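Local atomic coordinates of antisigma-factor antagonist STAS (Rhodobacter sphaeroides, PDB entry 3LKL), a protein that is probably a SulP-like sulfate transporter of the membrane, whose C-terminal STAS domain, described here, is likely cytoplasmic and regulatory. Residues 32-37 and 65-70; 8-13 and 39-44. One frame throughout, in Å; residues are numbered along the deposited sequence.

Contact 1 of 2, residues 32-37 and 65-70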
loop_
_atom_site.group_PDB
_atom_site.type_symbol
_atom_site.label_atom_id
_atom_site.label_comp_id
_atom_site.label_asym_id
_atom_site.label_seq_id
_atom_site.Cartn_x
_atom_site.Cartn_y
_atom_site.Cartn_z
ATOM N N ASP A 32 2.923 10.401 -11.396
ATOM C CA ASP A 32 4.177 10.299 -10.713
ATOM C C ASP A 32 4.646 8.906 -10.752
ATOM O O ASP A 32 5.835 8.694 -10.729
ATOM C CB ASP A 32 4.109 10.659 -9.223
ATOM C CG ASP A 32 3.815 12.117 -8.989
ATOM O OD1 ASP A 32 4.247 12.948 -9.832
ATOM O OD2 ASP A 32 3.129 12.421 -7.998
ATOM N N PHE A 33 3.737 7.938 -10.735
ATOM C CA PHE A 33 4.189 6.551 -10.762
ATOM C C PHE A 33 4.916 6.311 -12.070
ATOM O O PHE A 33 6.044 5.753 -12.088
ATOM C CB PHE A 33 2.995 5.600 -10.560
ATOM C CG PHE A 33 3.232 4.149 -10.914
ATOM C CD1 PHE A 33 3.879 3.278 -10.039
ATOM C CD2 PHE A 33 2.634 3.604 -12.033
ATOM C CE1 PHE A 33 4.029 1.935 -10.377
ATOM C CE2 PHE A 33 2.822 2.270 -12.382
ATOM C CZ PHE A 33 3.506 1.441 -11.564
HETATM N N MSE A 34 4.284 6.696 -13.162
HETATM C CA MSE A 34 4.917 6.427 -14.488
HETATM C C MSE A 34 6.235 7.218 -14.651
HETATM O O MSE A 34 7.231 6.676 -15.149
HETATM C CB MSE A 34 3.952 6.860 -15.567
HETATM C CG MSE A 34 2.716 5.946 -15.673
HETATM SE SE MSE A 34 3.148 4.053 -15.838
HETATM C CE MSE A 34 3.437 3.840 -17.692
ATOM N N ALA A 35 6.262 8.422 -14.094
ATOM C CA ALA A 35 7.503 9.224 -14.063
ATOM C C ALA A 35 8.638 8.627 -13.247
ATOM O O ALA A 35 9.779 9.004 -13.410
ATOM C CB ALA A 35 7.213 10.585 -13.570
ATOM N N ALA A 36 8.358 7.684 -12.362
ATOM C CA ALA A 36 9.455 7.125 -11.550
ATOM C C ALA A 36 10.400 6.158 -12.313
ATOM O O ALA A 36 11.565 5.964 -11.908
ATOM C CB ALA A 36 8.857 6.498 -10.241
ATOM N N PHE A 37 9.961 5.618 -13.447
ATOM C CA PHE A 37 10.675 4.614 -14.187
ATOM C C PHE A 37 11.473 5.285 -15.300
ATOM O O PHE A 37 10.962 6.234 -15.942
ATOM C CB PHE A 37 9.670 3.711 -14.854
ATOM C CG PHE A 37 8.809 2.949 -13.884
ATOM C CD1 PHE A 37 9.357 1.957 -13.093
ATOM C CD2 PHE A 37 7.477 3.242 -13.741
ATOM C CE1 PHE A 37 8.599 1.262 -12.193
ATOM C CE2 PHE A 37 6.668 2.508 -12.861
ATOM C CZ PHE A 37 7.243 1.539 -12.056
ATOM N N ASP A 65 0.430 -2.289 -15.942
ATOM C CA ASP A 65 0.568 -3.192 -17.108
ATOM C C ASP A 65 1.257 -2.422 -18.251
ATOM O O ASP A 65 2.048 -2.947 -18.970
ATOM C CB ASP A 65 -0.799 -3.591 -17.634
ATOM C CG ASP A 65 -1.525 -4.643 -16.728
ATOM O OD1 ASP A 65 -0.836 -5.374 -15.961
ATOM O OD2 ASP A 65 -2.784 -4.737 -16.843
HETATM N N MSE A 66 0.940 -1.159 -18.411
HETATM C CA MSE A 66 1.696 -0.355 -19.398
HETATM C C MSE A 66 3.191 -0.258 -19.105
HETATM O O MSE A 66 3.999 -0.451 -20.021
HETATM C CB MSE A 66 1.122 1.054 -19.530
HETATM C CG MSE A 66 0.121 1.148 -20.767
HETATM SE SE MSE A 66 -0.787 2.902 -20.829
HETATM C CE MSE A 66 0.717 3.824 -20.184
ATOM N N ALA A 67 3.549 0.039 -17.851
ATOM C CA ALA A 67 4.945 0.075 -17.415
ATOM C C ALA A 67 5.616 -1.256 -17.829
ATOM O O ALA A 67 6.661 -1.258 -18.461
ATOM C CB ALA A 67 5.057 0.335 -15.795
ATOM N N VAL A 68 4.993 -2.398 -17.479
ATOM C CA VAL A 68 5.517 -3.721 -17.822
ATOM C C VAL A 68 5.724 -3.839 -19.348
ATOM O O VAL A 68 6.804 -4.220 -19.816
ATOM C CB VAL A 68 4.607 -4.832 -17.252
ATOM C CG1 VAL A 68 4.977 -6.238 -17.905
ATOM C CG2 VAL A 68 4.667 -4.755 -15.676
ATOM N N LEU A 69 4.742 -3.416 -20.128
ATOM C CA LEU A 69 4.862 -3.582 -21.582
ATOM C C LEU A 69 5.946 -2.652 -22.160
ATOM O O LEU A 69 6.665 -3.032 -23.090
ATOM C CB LEU A 69 3.480 -3.340 -22.272
ATOM C CG LEU A 69 2.444 -4.468 -22.038
ATOM C CD1 LEU A 69 0.946 -3.927 -22.058
ATOM C CD2 LEU A 69 2.677 -5.619 -23.021
ATOM N N LYS A 70 6.070 -1.454 -21.599
ATOM C CA LYS A 70 7.051 -0.503 -22.064
ATOM C C LYS A 70 8.474 -1.095 -21.777
ATOM O O LYS A 70 9.309 -1.098 -22.691
ATOM C CB LYS A 70 6.778 0.830 -21.454
ATOM C CG LYS A 70 7.634 2.043 -21.892
ATOM C CD LYS A 70 7.926 2.220 -23.437
ATOM C CE LYS A 70 8.612 3.622 -23.741
ATOM N NZ LYS A 70 9.820 3.596 -24.699
#
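Two bends in the chain of selenomethionine M34, at chi2 (-52°) and chi3 (-85°), fold its selenium and methyl group toward A67 and M66 on helix 58-73, although its first bond leaves helix 30-35 alongside helix 58-73, not pointing at it. Selenomethionine M66 is straight at chi2 and turns only at chi3 (35°), which brings its methyl group back to meet that of M34. The two chains cross at about a right angle and touch through their ends, CE of M34 lying 3.7 Å from CE of M66. The same methyl carbon of M34 rests 3.8 Å from the backbone N of A67, while SE of M34 stands 4.2 Å from CB of A67. F37 also reaches this methyl, its ring carbon CE2 approaching CB of A67 obliquely at 4.0 Å. That CE2 sits 3.6 Å above the F33 ring plane, displaced toward the rim. F33 packs on A63 and L64 of helix 58-73 and on F4 of strand 4-10, and Y19 of strand 16-22 meets the F37 ring edge to face; two helices of the STAS alpha/beta domain thus pack side by side and against its mixed sheet. With no hydrogen bond or charge pairing across the segments, cohesion rests on dispersion and apolar burial, and the small methyl of A67 is consistent with the close approach, CA of M34 and CA of A67 being 7.0 Å apart.

Contact 2 of 2, residues 8-13 and 39-44; sequences SELSAC and FREPLE
Apolar packing is the first kind of interaction between L10, at the end of strand 4-10, and the loop 39-44. One methyl of L10 does all the touching: its CD1 lies 4.1 Å from CD2 of L43, and the two leucine side chains run obliquely to one another. They start from different rotamers. L10 has CG opposite its backbone N (chi1 -164°), whereas L43 carries CG opposite its carbonyl carbon, and each thereby directs a methyl toward the other chain, across a separation of 9.8 Å between CA of L10 and CA of L43.

The second kind is a van der Waals contact between an apolar and a polar group. E41 reaches out extended from the opposite direction, placing OE2 at 3.9 Å from the same CD1 of L10. The carboxylate finds its polar partner in R17, whose NE forms a salt bridge with OE1 of E41, so the leucine methyl merely lies beside a group already engaged. S8 OG is hydrogen-bonded to NH1 of that arginine, which thus joins both segments through polar bonds that the direct contact lacks.

Within the fold this is a small patch at the surface. L10 and L43 both also lie on R17 of strand 16-22, the antiparallel neighbour of strand 4-10, and the loop bearing E41 and L43 leads from helix 30-35 into strand 45-50, on the far side of strand 16-22.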
loop_
_atom_site.group_PDB
_atom_site.type_symbol
_atom_site.label_atom_id
_atom_site.label_comp_id
_atom_site.label_asym_id
_atom_site.label_seq_id
_atom_site.Cartn_x
_atom_site.Cartn_y
_atom_site.Cartn_z
ATOM N N SER A 8 14.702 2.750 -6.376
ATOM C CA SER A 8 15.235 1.613 -7.115
ATOM C C SER A 8 16.660 1.297 -6.685
ATOM O O SER A 8 17.331 2.103 -6.091
ATOM C CB SER A 8 15.157 1.850 -8.630
ATOM O OG SER A 8 16.182 2.757 -9.039
ATOM N N GLU A 9 17.065 0.089 -6.957
ATOM C CA GLU A 9 18.400 -0.340 -6.778
ATOM C C GLU A 9 18.920 -1.043 -8.021
ATOM O O GLU A 9 18.297 -1.919 -8.542
ATOM C CB GLU A 9 18.490 -1.265 -5.594
ATOM C CG GLU A 9 19.893 -1.672 -5.301
ATOM C CD GLU A 9 20.015 -2.743 -4.235
ATOM O OE1 GLU A 9 19.267 -2.677 -3.256
ATOM O OE2 GLU A 9 20.848 -3.650 -4.371
ATOM N N LEU A 10 20.102 -0.628 -8.452
ATOM C CA LEU A 10 20.853 -1.234 -9.543
ATOM C C LEU A 10 21.804 -2.321 -9.134
ATOM O O LEU A 10 22.458 -2.241 -8.171
ATOM C CB LEU A 10 21.609 -0.179 -10.323
ATOM C CG LEU A 10 22.177 -0.444 -11.711
ATOM C CD1 LEU A 10 21.158 -0.894 -12.673
ATOM C CD2 LEU A 10 22.734 0.791 -12.205
ATOM N N SER A 11 21.827 -3.351 -9.928
ATOM C CA SER A 11 22.830 -4.374 -10.039
ATOM C C SER A 11 24.288 -3.862 -10.099
ATOM O O SER A 11 24.584 -2.773 -10.550
ATOM C CB SER A 11 22.561 -5.079 -11.350
ATOM O OG SER A 11 23.200 -6.290 -11.420
ATOM N N ALA A 12 25.205 -4.696 -9.669
ATOM C CA ALA A 12 26.615 -4.362 -9.764
ATOM C C ALA A 12 27.017 -4.157 -11.202
ATOM O O ALA A 12 27.653 -3.191 -11.513
ATOM C CB ALA A 12 27.430 -5.413 -9.159
ATOM N N CYS A 13 26.618 -5.055 -12.076
ATOM C CA CYS A 13 26.987 -4.963 -13.453
ATOM C C CYS A 13 26.038 -4.093 -14.267
ATOM O O CYS A 13 26.243 -3.909 -15.422
ATOM C CB CYS A 13 27.151 -6.346 -14.050
ATOM S SG CYS A 13 28.532 -7.292 -13.413
ATOM N N PHE A 39 12.450 4.276 -18.554
ATOM C CA PHE A 39 12.060 3.283 -19.523
ATOM C C PHE A 39 13.122 2.912 -20.534
ATOM O O PHE A 39 13.218 1.712 -20.939
ATOM C CB PHE A 39 10.754 3.683 -20.179
ATOM C CG PHE A 39 9.569 3.481 -19.288
ATOM C CD1 PHE A 39 9.316 2.222 -18.752
ATOM C CD2 PHE A 39 8.725 4.508 -18.979
ATOM C CE1 PHE A 39 8.286 2.006 -17.947
ATOM C CE2 PHE A 39 7.632 4.314 -18.172
ATOM C CZ PHE A 39 7.398 3.043 -17.643
ATOM N N ARG A 40 14.004 3.842 -20.860
ATOM C CA ARG A 40 14.949 3.531 -21.910
ATOM C C ARG A 40 16.332 3.268 -21.362
ATOM O O ARG A 40 17.281 3.278 -22.110
ATOM C CB ARG A 40 14.956 4.643 -22.934
ATOM C CG ARG A 40 13.534 4.901 -23.607
ATOM C CD ARG A 40 13.401 6.333 -24.184
ATOM N NE ARG A 40 13.875 7.273 -23.152
ATOM C CZ ARG A 40 13.648 8.580 -23.096
ATOM N NH1 ARG A 40 12.891 9.214 -24.005
ATOM N NH2 ARG A 40 14.191 9.254 -22.081
ATOM N N GLU A 41 16.451 3.037 -20.075
ATOM C CA GLU A 41 17.686 2.608 -19.518
ATOM C C GLU A 41 17.933 1.217 -20.000
ATOM O O GLU A 41 17.075 0.407 -19.985
ATOM C CB GLU A 41 17.650 2.653 -18.006
ATOM C CG GLU A 41 18.827 1.983 -17.343
ATOM C CD GLU A 41 18.770 1.942 -15.848
ATOM O OE1 GLU A 41 17.740 2.150 -15.250
ATOM O OE2 GLU A 41 19.781 1.670 -15.267
ATOM N N PRO A 42 19.129 0.932 -20.435
ATOM C CA PRO A 42 19.389 -0.378 -20.971
ATOM C C PRO A 42 19.495 -1.370 -19.845
ATOM O O PRO A 42 20.310 -1.217 -18.994
ATOM C CB PRO A 42 20.713 -0.185 -21.672
ATOM C CG PRO A 42 21.336 0.905 -20.984
ATOM C CD PRO A 42 20.266 1.820 -20.658
ATOM N N LEU A 43 18.634 -2.367 -19.846
ATOM C CA LEU A 43 18.663 -3.344 -18.820
ATOM C C LEU A 43 18.282 -4.656 -19.368
ATOM O O LEU A 43 17.425 -4.776 -20.181
ATOM C CB LEU A 43 17.685 -2.985 -17.709
ATOM C CG LEU A 43 17.842 -1.720 -16.888
ATOM C CD1 LEU A 43 16.581 -1.411 -16.149
ATOM C CD2 LEU A 43 18.947 -1.814 -15.955
ATOM N N GLU A 44 18.902 -5.672 -18.867
ATOM C CA GLU A 44 18.411 -7.029 -19.134
ATOM C C GLU A 44 17.159 -7.471 -18.323
ATOM O O GLU A 44 16.325 -8.256 -18.788
ATOM C CB GLU A 44 19.551 -8.017 -18.830
ATOM C CG GLU A 44 20.734 -7.883 -19.722
ATOM C CD GLU A 44 21.742 -9.018 -19.492
ATOM O OE1 GLU A 44 21.698 -9.678 -18.400
ATOM O OE2 GLU A 44 22.542 -9.263 -20.432
#

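From the N terminus, the chain enters strand 4-10, whose end supplies the first half of contact 2, and returns along strand 16-22 before reaching helix 30-35, the first half of contact 1. Residues 39-44 follow, closing the loop of contact 2 on the way to strand 45-50. Contact 1 closes later, when helix 58-73 comes back against helix 30-35. The two loops therefore cross. Contact 1 joins helix to helix, and contact 2 ties the edge strand to the helix-to-strand loop. F39 bridges them by packing: its CG lies 3.5 Å from CG of K70, and its CE1 3.7 Å from O of A67.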